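Local coordinates for DNA-damage inducible protein DDI1-like protein (Leishmania major, PDB 5YQ8) that probably acts as an aspartic protease, the chain being the retroviral protease-like domain of a longer DDI1-family protein and pairing with a second copy, at residues 61-66 with 77-82; 29-34 with 87-92; 15-20 with 35-40; 10-15 with 67-72. One frame throughout, in Å; residues are numbered along the deposited sequence.

The four contacts illustrate how a small retropepsin-like domain is built by pairing segments that range from a neighbouring hairpin to strands more than 50 residues apart. All lie in one mixed sheet and the helix 32-37 packed on it, with centres about 8 to 14 Å apart. Interaction 1 forms the hairpin 62-71/74-83, and its strand 77-82 passes hydrogen bonds to the strand of interaction 2. Next across the sheet comes strand 15-21, which interaction 3 ties to the end of the helix. Interaction 4 shares Val15 with interaction 3 and closes the sheet by joining its outermost strands, 7-12 and 62-71. Met30, Ile12 and Phe80, which touch one another, link interactions 1, 2 and 4 in one apolar core.

Interaction 1: residues 61-66 with 77-82; sequences CGRIHM and PFAFYV
Ile64 and Phe80 grip each other through both backbone groups: Ile64 N reaches Phe80 O at 2.7 Å in a nearly straight bond (171° at the hydrogen), and Phe80 N returns to Ile64 O at 3.0 Å. Two residues along, Val82 N donates to Gly62 O at 2.8 Å, coming from above the carbonyl plane. Val82 O in turn faces two amides, those of Cys61 and Gly62; the first bond is modelled doubtfully short and the second is weak. Gly62 takes an unusual positive phi here.

On one face of the hairpin Arg63 lies against Tyr81, which also packs on Lys2 of the second subunit. The arginine runs extended from CG to NE, with CG anti to the backbone N (chi1 -169°), which brings CD to 3.5 Å from Tyr81 CE1. Guanidinium and ring planes are 71° apart, so this is no stack, and any cation-pi attraction is at most weak. Ala79 CB sits over one guanidinium face, while at the edge Arg63 NH1 donates in plane to His65 ND1 at 3.0 Å. The imidazole is also held at its other nitrogen by Asp45, which fixes its rotation.

The opposite face is apolar. Ile64 CD1 packs 3.5 Å from Phe80 CE1, the two side chains pointing the same way, and meets Val82 CG2 at 3.8 Å. Farther out, Met66 CG rests on Pro77 CB. This is an antiparallel beta hairpin with a classic beta bulge, formed by Cys61 and Gly62 opposite Val82, within the retroviral protease-like fold.

Interaction 2: residues 29-34 with 87-92; sequences IMNKRT and AMDLII
The Asn31 amide and the Asp89 carboxylate lie side by side, pointing the same way with their planes 44° apart, and Asn31 ND2 donates to Asp89 OD1 at 3.3 Å from above the carboxylate plane. The Arg33 guanidinium is turned 64° to that carboxylate. Its NH1 makes a long salt bridge to Asp89 OD1, at 3.6 Å; a water modelled between these two atoms is doubtfully close to both. Ala87 O lies at the edge of the Arg33 guanidinium.

The other end of the amide serves the helix. Asn31 is the N-cap of helix 32-37: its CG stands between the backbone N and carbonyl carbon (chi1 56°), carrying OD1 to within 3.1 Å of Thr34 N. Thr34 OG1 also donates to Asn31 OD1, in the carbonyl plane and on a lone pair, though this bond is modelled very short. With ND2 bonded to Gln86 O as well, the amide's rotation is defined from both ends.

Backbone bonds run beside this cluster, from Asn31 N to Asp89 O at 3.0 Å and from Ile91 N to Ile29 O at 3.0 Å. Met30 CE meets Leu90 CD1 at 3.7 Å on the core side, while Ile91 touches Asp22, the probable active-site aspartate. In the sheet, strand 29-31 lies between 90-92 and 74-83, strand 90-92 has strand 15-21 as its other neighbour, and helix 32-37 follows directly from the capped end.

Interaction 3: residues 15-20 with 35-40; sequences VLVKAF and AERCGL
Arg37, in the last turn of helix 32-37, reaches over to strand 15-21 and donates from NH1 to Leu16 O at 3.1 Å, a side-chain to backbone bond joining the helix to the sheet of the retropepsin-like fold. The oxygen lies in the guanidinium plane, at its edge, while the donor is tilted 30° from the carbonyl plane. Two valine methyls come obliquely from one side of the guanidinium plane, near the edge that Leu16 O meets: Val17 CG1 approaches Arg37 NH2 to 3.4 Å, and Val15 CG1 comes to 3.5 Å from Arg37 NH1. The charged tip therefore finds its backbone acceptor beside apolar side chains from both neighbouring residues.

Cys38 completes the first shell; its SG lies 3.9 Å from Val17 CG1 and 4.1 Å from Val15 CB.

A bend at chi3 (58°) turns the otherwise extended arginine toward the strand. In the second shell, Asp89 and Thr34 position Arg37 NH2, the first through a salt bridge and the second through a hydrogen bond. The guanidinium thus joins three parts of the fold: its own helix, the segment leading into strand 90-92, and strand 15-21. On the strand side, Val17 is fixed by backbone bonding to Cys10.

The helix closes in a Schellman motif. At Gly39 phi turns positive and the helix ends; Gly39 N bonds back to Glu36 O, and Leu40 N reaches Ala35 O at 2.7 Å.

Interaction 4: residues 10-15 with 67-72; sequences CTINQV and TPVNLA
Asn70 N donates to Thr11 O at 2.9 Å, almost straight at the hydrogen (176°); the return bond, from Thr11 N to Asn70 O, is weak. Together they make a single antiparallel bridge between strands 10-12 and 67-71. Past it a water takes over: it accepts from Asn13 N at 3.1 Å and donates to Pro68 O at 2.8 Å, linking the strands beyond the bridge.

The side chains of Thr11 and Asn70 lie alongside each other, with Thr11 OG1 only 3.2 Å from Asn70 CB. On the buried side, Ile12 CD1 packs 3.6 Å from Val69 CG2, and Ile12 CG2 sits beside Thr67 OG1. Cys10 SG, held between its backbone N and carbonyl carbon (chi1 60°), is directed to Val69 CG1 at 3.8 Å, while Cys10 CB meets Leu71 CD1 at 4.0 Å.

After Ile12 the chain reverses in a type I' turn to Val15, and Asn13 ND2 bonds to Cys38 O. One sound amide bond and one water, set against several apolar contacts, suggest that apolar packing contributes much of the contact by which the two outermost strands close the curled sheet.

Interaction 1: residues 61-66 with 77-82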
loop_
_atom_site.group_PDB
_atom_site.type_symbol
_atom_site.label_atom_id
_atom_site.label_comp_id
_atom_site.label_asym_id
_atom_site.label_seq_id
_atom_site.Cartn_x
_atom_site.Cartn_y
_atom_site.Cartn_z
ATOM N N CYS A 61 -18.770 6.142 -9.892
ATOM C CA CYS A 61 -20.217 6.130 -9.833
ATOM C C CYS A 61 -20.734 6.962 -8.689
ATOM O O CYS A 61 -21.899 7.188 -8.646
ATOM C CB CYS A 61 -20.762 4.721 -9.594
ATOM S SG CYS A 61 -20.524 3.566 -10.910
ATOM N N GLY A 62 -19.909 7.352 -7.717
ATOM C CA GLY A 62 -20.345 8.176 -6.600
ATOM C C GLY A 62 -19.452 7.910 -5.403
ATOM O O GLY A 62 -18.381 7.302 -5.552
ATOM N N ARG A 63 -19.889 8.411 -4.242
ATOM C CA ARG A 63 -19.192 8.217 -2.999
ATOM C C ARG A 63 -20.141 7.792 -1.911
ATOM O O ARG A 63 -21.171 8.416 -1.779
ATOM C CB ARG A 63 -18.504 9.502 -2.598
ATOM C CG ARG A 63 -17.518 9.369 -1.425
ATOM C CD ARG A 63 -16.877 10.697 -1.069
ATOM N NE ARG A 63 -15.809 10.526 -0.082
ATOM C CZ ARG A 63 -15.914 10.671 1.248
ATOM N NH1 ARG A 63 -17.047 11.054 1.847
ATOM N NH2 ARG A 63 -14.836 10.447 2.020
ATOM N N ILE A 64 -19.785 6.781 -1.108
ATOM C CA ILE A 64 -20.643 6.302 -0.013
ATOM C C ILE A 64 -20.039 6.957 1.211
ATOM O O ILE A 64 -18.893 6.695 1.602
ATOM C CB ILE A 64 -20.639 4.788 0.048
ATOM C CG1 ILE A 64 -21.620 4.216 -0.957
ATOM C CG2 ILE A 64 -21.072 4.260 1.389
ATOM C CD1 ILE A 64 -21.688 2.711 -1.070
ATOM N N HIS A 65 -20.778 7.864 1.827
ATOM C CA HIS A 65 -20.160 8.731 2.875
ATOM C C HIS A 65 -20.037 8.029 4.210
ATOM O O HIS A 65 -19.204 8.363 5.023
ATOM C CB HIS A 65 -20.932 10.051 3.028
ATOM C CG HIS A 65 -21.038 10.810 1.757
ATOM N ND1 HIS A 65 -19.941 11.191 1.030
ATOM C CD2 HIS A 65 -22.116 11.241 1.070
ATOM C CE1 HIS A 65 -20.341 11.876 -0.032
ATOM N NE2 HIS A 65 -21.660 11.901 -0.041
ATOM N N MET A 66 -20.895 7.047 4.417
ATOM C CA MET A 66 -20.900 6.234 5.632
ATOM C C MET A 66 -21.708 4.992 5.383
ATOM O O MET A 66 -22.850 5.081 4.989
ATOM C CB MET A 66 -21.465 6.957 6.851
ATOM C CG MET A 66 -21.315 6.152 8.139
ATOM S SD MET A 66 -22.717 5.108 8.368
ATOM C CE MET A 66 -22.416 4.407 9.936
ATOM N N PRO A 77 -17.262 2.607 10.677
ATOM C CA PRO A 77 -17.849 3.400 9.633
ATOM C C PRO A 77 -16.823 3.674 8.553
ATOM O O PRO A 77 -15.785 4.300 8.858
ATOM C CB PRO A 77 -18.260 4.693 10.359
ATOM C CG PRO A 77 -17.357 4.778 11.512
ATOM C CD PRO A 77 -17.010 3.395 11.887
ATOM N N PHE A 78 -17.112 3.215 7.312
ATOM C CA PHE A 78 -16.329 3.489 6.131
ATOM C C PHE A 78 -16.960 4.512 5.222
ATOM O O PHE A 78 -18.151 4.646 5.138
ATOM C CB PHE A 78 -16.112 2.208 5.338
ATOM C CG PHE A 78 -14.867 1.451 5.780
ATOM C CD1 PHE A 78 -14.804 0.872 7.063
ATOM C CD2 PHE A 78 -13.748 1.367 4.946
ATOM C CE1 PHE A 78 -13.681 0.233 7.495
ATOM C CE2 PHE A 78 -12.613 0.702 5.386
ATOM C CZ PHE A 78 -12.586 0.135 6.653
ATOM N N ALA A 79 -16.110 5.220 4.489
ATOM C CA ALA A 79 -16.503 6.082 3.352
ATOM C C ALA A 79 -15.580 5.716 2.212
ATOM O O ALA A 79 -14.339 5.542 2.417
ATOM C CB ALA A 79 -16.328 7.536 3.651
ATOM N N PHE A 80 -16.190 5.530 1.042
ATOM C CA PHE A 80 -15.439 5.201 -0.137
ATOM C C PHE A 80 -16.127 5.559 -1.429
ATOM O O PHE A 80 -17.316 5.821 -1.433
ATOM C CB PHE A 80 -15.139 3.732 -0.150
ATOM C CG PHE A 80 -16.280 2.893 0.215
ATOM C CD1 PHE A 80 -17.337 2.769 -0.623
ATOM C CD2 PHE A 80 -16.279 2.258 1.425
ATOM C CE1 PHE A 80 -18.391 2.002 -0.239
ATOM C CE2 PHE A 80 -17.306 1.538 1.837
ATOM C CZ PHE A 80 -18.368 1.396 0.999
ATOM N N TYR A 81 -15.353 5.665 -2.493
ATOM C CA TYR A 81 -15.903 5.885 -3.812
ATOM C C TYR A 81 -16.407 4.591 -4.387
ATOM O O TYR A 81 -15.969 3.536 -4.028
ATOM C CB TYR A 81 -14.842 6.489 -4.717
ATOM C CG TYR A 81 -14.391 7.848 -4.285
ATOM C CD1 TYR A 81 -15.286 8.927 -4.287
ATOM C CD2 TYR A 81 -13.089 8.097 -3.911
ATOM C CE1 TYR A 81 -14.907 10.198 -3.925
ATOM C CE2 TYR A 81 -12.690 9.400 -3.599
ATOM C CZ TYR A 81 -13.625 10.438 -3.580
ATOM O OH TYR A 81 -13.365 11.736 -3.215
ATOM N N VAL A 82 -17.346 4.694 -5.309
ATOM C CA VAL A 82 -17.865 3.543 -6.007
ATOM C C VAL A 82 -17.526 3.710 -7.485
ATOM O O VAL A 82 -17.830 4.775 -8.063
ATOM C CB VAL A 82 -19.376 3.333 -5.781
ATOM C CG1 VAL A 82 -19.857 2.157 -6.582
ATOM C CG2 VAL A 82 -19.680 3.069 -4.301
#

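Interaction 2: residues 29-34 with 87-92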
loop_
_atom_site.group_PDB
_atom_site.type_symbol
_atom_site.label_atom_id
_atom_site.label_comp_id
_atom_site.label_asym_id
_atom_site.label_seq_id
_atom_site.Cartn_x
_atom_site.Cartn_y
_atom_site.Cartn_z
ATOM N N ILE A 29 -12.047 2.546 -2.221
ATOM C CA ILE A 29 -12.882 2.396 -3.397
ATOM C C ILE A 29 -13.469 1.006 -3.414
ATOM O O ILE A 29 -12.796 0.058 -3.081
ATOM C CB ILE A 29 -12.108 2.615 -4.694
ATOM C CG1 ILE A 29 -11.464 4.000 -4.776
ATOM C CG2 ILE A 29 -13.065 2.586 -5.859
ATOM C CD1 ILE A 29 -10.293 4.069 -5.725
ATOM N N MET A 30 -14.746 0.921 -3.764
ATOM C CA MET A 30 -15.508 -0.289 -3.877
ATOM C C MET A 30 -16.085 -0.401 -5.268
ATOM O O MET A 30 -16.585 0.610 -5.810
ATOM C CB MET A 30 -16.656 -0.240 -2.855
ATOM C CG MET A 30 -17.716 -1.283 -3.066
ATOM S SD MET A 30 -18.935 -1.242 -1.735
ATOM C CE MET A 30 -18.031 -1.812 -0.336
ATOM N N ASN A 31 -16.099 -1.607 -5.829
ATOM C CA ASN A 31 -16.643 -1.746 -7.193
ATOM C C ASN A 31 -18.153 -1.713 -7.168
ATOM O O ASN A 31 -18.747 -1.931 -6.134
ATOM C CB ASN A 31 -16.060 -2.945 -7.964
ATOM C CG ASN A 31 -16.251 -4.240 -7.250
ATOM O OD1 ASN A 31 -16.925 -4.274 -6.209
ATOM N ND2 ASN A 31 -15.611 -5.307 -7.737
ATOM N N LYS A 32 -18.776 -1.375 -8.284
ATOM C CA LYS A 32 -20.243 -1.292 -8.387
ATOM C C LYS A 32 -20.922 -2.592 -8.009
ATOM O O LYS A 32 -21.964 -2.583 -7.335
ATOM C CB LYS A 32 -20.684 -0.899 -9.801
ATOM C CG LYS A 32 -22.208 -0.825 -9.972
ATOM C CD LYS A 32 -22.625 -0.142 -11.261
ATOM C CE LYS A 32 -24.140 -0.173 -11.450
ATOM N NZ LYS A 32 -24.515 0.813 -12.534
ATOM N N ARG A 33 -20.288 -3.698 -8.402
ATOM C CA ARG A 33 -20.847 -5.017 -8.250
ATOM C C ARG A 33 -20.985 -5.310 -6.796
ATOM O O ARG A 33 -21.996 -5.928 -6.403
ATOM C CB ARG A 33 -19.956 -6.090 -8.925
ATOM C CG ARG A 33 -20.526 -7.522 -8.847
ATOM C CD ARG A 33 -19.744 -8.490 -9.749
ATOM N NE ARG A 33 -18.363 -8.007 -9.923
ATOM C CZ ARG A 33 -17.327 -8.308 -9.143
ATOM N NH1 ARG A 33 -17.470 -9.159 -8.116
ATOM N NH2 ARG A 33 -16.107 -7.775 -9.404
ATOM N N THR A 34 -19.985 -4.910 -5.995
ATOM C CA THR A 34 -19.992 -5.223 -4.548
ATOM C C THR A 34 -21.066 -4.437 -3.810
ATOM O O THR A 34 -21.850 -5.003 -3.018
ATOM C CB THR A 34 -18.651 -4.955 -3.939
ATOM O OG1 THR A 34 -17.763 -5.925 -4.479
ATOM C CG2 THR A 34 -18.697 -5.152 -2.390
ATOM N N ALA A 87 -11.281 -4.426 -10.577
ATOM C CA ALA A 87 -11.017 -5.856 -10.430
ATOM C C ALA A 87 -11.313 -6.275 -8.997
ATOM O O ALA A 87 -11.915 -7.352 -8.785
ATOM C CB ALA A 87 -9.570 -6.194 -10.799
ATOM N N MET A 88 -10.927 -5.395 -8.036
ATOM C CA MET A 88 -10.916 -5.708 -6.607
ATOM C C MET A 88 -12.153 -5.160 -5.951
ATOM O O MET A 88 -12.490 -3.967 -6.101
ATOM C CB MET A 88 -9.662 -5.149 -5.907
ATOM C CG MET A 88 -8.424 -5.701 -6.534
ATOM S SD MET A 88 -7.011 -5.425 -5.483
ATOM C CE MET A 88 -6.739 -3.657 -5.549
ATOM N N ASP A 89 -12.824 -6.030 -5.184
ATOM C CA ASP A 89 -14.114 -5.695 -4.588
ATOM C C ASP A 89 -14.006 -4.428 -3.744
ATOM O O ASP A 89 -14.778 -3.492 -3.928
ATOM C CB ASP A 89 -14.624 -6.865 -3.763
ATOM C CG ASP A 89 -14.998 -8.056 -4.645
ATOM O OD1 ASP A 89 -14.832 -7.926 -5.916
ATOM O OD2 ASP A 89 -15.527 -9.082 -4.074
ATOM N N LEU A 90 -13.010 -4.375 -2.864
ATOM C CA LEU A 90 -12.915 -3.333 -1.899
ATOM C C LEU A 90 -11.463 -3.127 -1.587
ATOM O O LEU A 90 -10.707 -4.117 -1.327
ATOM C CB LEU A 90 -13.684 -3.748 -0.629
ATOM C CG LEU A 90 -13.773 -2.729 0.482
ATOM C CD1 LEU A 90 -14.343 -1.405 0.011
ATOM C CD2 LEU A 90 -14.623 -3.301 1.598
ATOM N N ILE A 91 -11.078 -1.849 -1.599
ATOM C CA ILE A 91 -9.780 -1.401 -1.249
ATOM C C ILE A 91 -9.875 -0.528 0.026
ATOM O O ILE A 91 -10.608 0.512 0.042
ATOM C CB ILE A 91 -9.161 -0.612 -2.402
ATOM C CG1 ILE A 91 -9.266 -1.462 -3.670
ATOM C CG2 ILE A 91 -7.724 -0.342 -2.084
ATOM C CD1 ILE A 91 -8.772 -0.830 -4.931
ATOM N N ILE A 92 -9.178 -0.983 1.080
ATOM C CA ILE A 92 -8.932 -0.207 2.257
ATOM C C ILE A 92 -7.728 0.710 1.981
ATOM O O ILE A 92 -6.598 0.258 1.931
ATOM C CB ILE A 92 -8.673 -1.111 3.430
ATOM C CG1 ILE A 92 -9.917 -1.927 3.713
ATOM C CG2 ILE A 92 -8.354 -0.290 4.689
ATOM C CD1 ILE A 92 -9.765 -2.820 4.914
HETATM O O HOH W 1 -15.380 -10.006 -7.130
#

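Interaction 3: residues 15-20 with 35-40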
loop_
_atom_site.group_PDB
_atom_site.type_symbol
_atom_site.label_atom_id
_atom_site.label_comp_id
_atom_site.label_asym_id
_atom_site.label_seq_id
_atom_site.Cartn_x
_atom_site.Cartn_y
_atom_site.Cartn_z
ATOM N N VAL A 15 -23.211 -9.505 4.315
ATOM C CA VAL A 15 -22.638 -10.063 3.129
ATOM C C VAL A 15 -21.124 -10.081 3.248
ATOM O O VAL A 15 -20.490 -9.116 3.580
ATOM C CB VAL A 15 -23.006 -9.226 1.897
ATOM C CG1 VAL A 15 -22.338 -9.801 0.599
ATOM C CG2 VAL A 15 -24.519 -9.132 1.752
ATOM N N LEU A 16 -20.565 -11.217 2.929
ATOM C CA LEU A 16 -19.119 -11.411 3.078
ATOM C C LEU A 16 -18.293 -10.803 1.962
ATOM O O LEU A 16 -18.587 -11.059 0.782
ATOM C CB LEU A 16 -18.794 -12.881 3.197
ATOM C CG LEU A 16 -17.370 -13.264 3.519
ATOM C CD1 LEU A 16 -16.950 -12.571 4.782
ATOM C CD2 LEU A 16 -17.249 -14.766 3.697
ATOM N N VAL A 17 -17.272 -10.001 2.325
ATOM C CA VAL A 17 -16.420 -9.363 1.336
ATOM C C VAL A 17 -14.971 -9.374 1.771
ATOM O O VAL A 17 -14.690 -9.312 2.998
ATOM C CB VAL A 17 -16.894 -7.925 1.045
ATOM C CG1 VAL A 17 -18.178 -7.902 0.199
ATOM C CG2 VAL A 17 -17.193 -7.199 2.307
ATOM N N LYS A 18 -14.058 -9.520 0.809
ATOM C CA LYS A 18 -12.666 -9.385 1.096
ATOM C C LYS A 18 -12.124 -8.025 0.627
ATOM O O LYS A 18 -12.531 -7.516 -0.412
ATOM C CB LYS A 18 -11.852 -10.520 0.500
ATOM C CG LYS A 18 -11.570 -10.487 -0.988
ATOM C CD LYS A 18 -10.348 -11.323 -1.299
ATOM C CE LYS A 18 -10.196 -11.434 -2.797
ATOM N NZ LYS A 18 -11.373 -12.080 -3.484
ATOM N N ALA A 19 -11.240 -7.447 1.436
ATOM C CA ALA A 19 -10.801 -6.062 1.282
ATOM C C ALA A 19 -9.284 -6.025 1.151
ATOM O O ALA A 19 -8.594 -6.551 1.993
ATOM C CB ALA A 19 -11.228 -5.210 2.491
ATOM N N PHE A 20 -8.800 -5.383 0.107
ATOM C CA PHE A 20 -7.356 -5.135 -0.105
ATOM C C PHE A 20 -6.811 -3.978 0.723
ATOM O O PHE A 20 -7.421 -2.925 0.722
ATOM C CB PHE A 20 -7.153 -4.810 -1.552
ATOM C CG PHE A 20 -5.708 -4.687 -1.980
ATOM C CD1 PHE A 20 -4.894 -5.799 -2.014
ATOM C CD2 PHE A 20 -5.187 -3.454 -2.428
ATOM C CE1 PHE A 20 -3.597 -5.701 -2.497
ATOM C CE2 PHE A 20 -3.884 -3.356 -2.851
ATOM C CZ PHE A 20 -3.076 -4.477 -2.867
ATOM N N ALA A 35 -21.118 -3.148 -4.064
ATOM C CA ALA A 35 -22.112 -2.303 -3.420
ATOM C C ALA A 35 -23.507 -2.746 -3.840
ATOM O O ALA A 35 -24.417 -2.749 -3.035
ATOM C CB ALA A 35 -21.856 -0.850 -3.747
ATOM N N GLU A 36 -23.683 -3.101 -5.106
ATOM C CA GLU A 36 -24.924 -3.758 -5.521
ATOM C C GLU A 36 -25.132 -5.070 -4.748
ATOM O O GLU A 36 -26.233 -5.411 -4.266
ATOM C CB GLU A 36 -24.931 -4.020 -7.040
ATOM C CG GLU A 36 -25.351 -2.808 -7.904
ATOM C CD GLU A 36 -25.199 -3.019 -9.425
ATOM O OE1 GLU A 36 -24.165 -3.564 -9.872
ATOM O OE2 GLU A 36 -26.122 -2.651 -10.178
ATOM N N ARG A 37 -24.068 -5.820 -4.579
ATOM C CA ARG A 37 -24.176 -7.099 -3.851
ATOM C C ARG A 37 -24.444 -6.912 -2.357
ATOM O O ARG A 37 -24.974 -7.800 -1.724
ATOM C CB ARG A 37 -22.930 -7.931 -4.129
ATOM C CG ARG A 37 -22.852 -9.306 -3.482
ATOM C CD ARG A 37 -21.705 -10.078 -4.148
ATOM N NE ARG A 37 -20.411 -9.403 -4.048
ATOM C CZ ARG A 37 -19.600 -9.431 -2.985
ATOM N NH1 ARG A 37 -19.862 -10.158 -1.897
ATOM N NH2 ARG A 37 -18.498 -8.759 -3.031
ATOM N N CYS A 38 -24.078 -5.759 -1.827
ATOM C CA CYS A 38 -24.263 -5.395 -0.446
ATOM C C CYS A 38 -25.478 -4.468 -0.256
ATOM O O CYS A 38 -25.760 -4.024 0.852
ATOM C CB CYS A 38 -22.963 -4.698 0.073
ATOM S SG CYS A 38 -21.541 -5.839 0.205
ATOM N N GLY A 39 -26.189 -4.154 -1.332
ATOM C CA GLY A 39 -27.384 -3.334 -1.237
ATOM C C GLY A 39 -27.100 -1.858 -0.905
ATOM O O GLY A 39 -27.859 -1.261 -0.190
ATOM N N LEU A 40 -26.030 -1.290 -1.454
ATOM C CA LEU A 40 -25.526 0.035 -1.119
ATOM C C LEU A 40 -25.725 1.085 -2.200
ATOM O O LEU A 40 -25.254 2.216 -2.059
ATOM C CB LEU A 40 -24.014 -0.062 -0.843
ATOM C CG LEU A 40 -23.542 -1.020 0.225
ATOM C CD1 LEU A 40 -22.043 -0.961 0.322
ATOM C CD2 LEU A 40 -24.192 -0.634 1.554
#

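Interaction 4: residues 10-15 with 67-72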
loop_
_atom_site.group_PDB
_atom_site.type_symbol
_atom_site.label_atom_id
_atom_site.label_comp_id
_atom_site.label_asym_id
_atom_site.label_seq_id
_atom_site.Cartn_x
_atom_site.Cartn_y
_atom_site.Cartn_z
ATOM N N CYS A 10 -14.298 -9.235 5.789
ATOM C CA CYS A 10 -15.232 -8.430 6.549
ATOM C C CYS A 10 -16.635 -8.611 5.980
ATOM O O CYS A 10 -16.817 -9.239 4.954
ATOM C CB CYS A 10 -14.857 -6.933 6.442
ATOM S SG CYS A 10 -14.840 -6.175 4.781
ATOM N N THR A 11 -17.629 -7.986 6.606
ATOM C CA THR A 11 -19.024 -8.065 6.134
ATOM C C THR A 11 -19.658 -6.665 6.090
ATOM O O THR A 11 -19.493 -5.888 7.000
ATOM C CB THR A 11 -19.900 -8.977 7.055
ATOM O OG1 THR A 11 -19.959 -8.448 8.392
ATOM C CG2 THR A 11 -19.358 -10.350 7.126
ATOM N N ILE A 12 -20.451 -6.389 5.065
ATOM C CA ILE A 12 -21.265 -5.207 4.964
ATOM C C ILE A 12 -22.691 -5.658 4.736
ATOM O O ILE A 12 -22.982 -6.298 3.699
ATOM C CB ILE A 12 -20.823 -4.359 3.780
ATOM C CG1 ILE A 12 -19.321 -4.036 3.917
ATOM C CG2 ILE A 12 -21.651 -3.079 3.697
ATOM C CD1 ILE A 12 -18.711 -3.071 2.915
ATOM N N ASN A 13 -23.578 -5.308 5.664
ATOM C CA ASN A 13 -24.971 -5.762 5.676
ATOM C C ASN A 13 -25.008 -7.262 5.531
ATOM O O ASN A 13 -25.505 -7.740 4.494
ATOM C CB ASN A 13 -25.781 -5.197 4.529
ATOM C CG ASN A 13 -25.721 -3.750 4.480
ATOM O OD1 ASN A 13 -26.042 -3.071 5.449
ATOM N ND2 ASN A 13 -25.363 -3.256 3.341
ATOM N N GLN A 14 -24.392 -7.990 6.452
ATOM C CA GLN A 14 -24.454 -9.464 6.480
ATOM C C GLN A 14 -23.666 -10.197 5.368
ATOM O O GLN A 14 -23.534 -11.409 5.479
ATOM C CB GLN A 14 -25.959 -9.929 6.407
ATOM C CG GLN A 14 -26.917 -9.394 7.445
ATOM C CD GLN A 14 -26.594 -9.962 8.797
ATOM O OE1 GLN A 14 -25.953 -11.010 8.909
ATOM N NE2 GLN A 14 -26.972 -9.245 9.826
ATOM N N VAL A 15 -23.211 -9.505 4.315
ATOM C CA VAL A 15 -22.638 -10.063 3.129
ATOM C C VAL A 15 -21.124 -10.081 3.248
ATOM O O VAL A 15 -20.490 -9.116 3.580
ATOM C CB VAL A 15 -23.006 -9.226 1.897
ATOM C CG1 VAL A 15 -22.338 -9.801 0.599
ATOM C CG2 VAL A 15 -24.519 -9.132 1.752
ATOM N N THR A 67 -21.045 3.844 5.514
ATOM C CA THR A 67 -21.679 2.562 5.580
ATOM C C THR A 67 -21.001 1.770 6.684
ATOM O O THR A 67 -19.773 1.752 6.787
ATOM C CB THR A 67 -21.589 1.791 4.242
ATOM O OG1 THR A 67 -22.233 0.494 4.354
ATOM C CG2 THR A 67 -20.180 1.590 3.796
ATOM N N PRO A 68 -21.782 1.077 7.468
ATOM C CA PRO A 68 -21.141 0.171 8.439
ATOM C C PRO A 68 -20.478 -1.082 7.826
ATOM O O PRO A 68 -21.030 -1.747 6.979
ATOM C CB PRO A 68 -22.287 -0.205 9.391
ATOM C CG PRO A 68 -23.406 0.726 9.014
ATOM C CD PRO A 68 -23.241 1.039 7.581
ATOM N N VAL A 69 -19.254 -1.323 8.238
ATOM C CA VAL A 69 -18.459 -2.479 7.848
ATOM C C VAL A 69 -17.937 -3.186 9.086
ATOM O O VAL A 69 -17.281 -2.581 9.940
ATOM C CB VAL A 69 -17.290 -1.991 7.016
ATOM C CG1 VAL A 69 -16.514 -3.147 6.465
ATOM C CG2 VAL A 69 -17.758 -1.155 5.853
ATOM N N ASN A 70 -18.215 -4.483 9.176
ATOM C CA ASN A 70 -17.888 -5.272 10.339
ATOM C C ASN A 70 -16.504 -5.835 10.155
ATOM O O ASN A 70 -16.281 -6.912 9.551
ATOM C CB ASN A 70 -18.926 -6.372 10.585
ATOM C CG ASN A 70 -18.546 -7.276 11.737
ATOM O OD1 ASN A 70 -17.647 -8.133 11.586
ATOM N ND2 ASN A 70 -19.121 -7.020 12.934
ATOM N N LEU A 71 -15.533 -5.104 10.683
ATOM C CA LEU A 71 -14.118 -5.451 10.508
ATOM C C LEU A 71 -13.565 -5.677 11.895
ATOM O O LEU A 71 -13.783 -4.855 12.828
ATOM C CB LEU A 71 -13.405 -4.340 9.733
ATOM C CG LEU A 71 -11.929 -4.620 9.451
ATOM C CD1 LEU A 71 -11.699 -5.964 8.778
ATOM C CD2 LEU A 71 -11.314 -3.551 8.588
ATOM N N ALA A 72 -12.883 -6.809 12.049
ATOM C CA ALA A 72 -12.308 -7.243 13.339
ATOM C C ALA A 72 -13.353 -7.467 14.356
ATOM O O ALA A 72 -13.095 -7.180 15.536
ATOM C CB ALA A 72 -11.227 -6.251 13.857
HETATM O O HOH W 2 -22.241 -3.943 8.131
#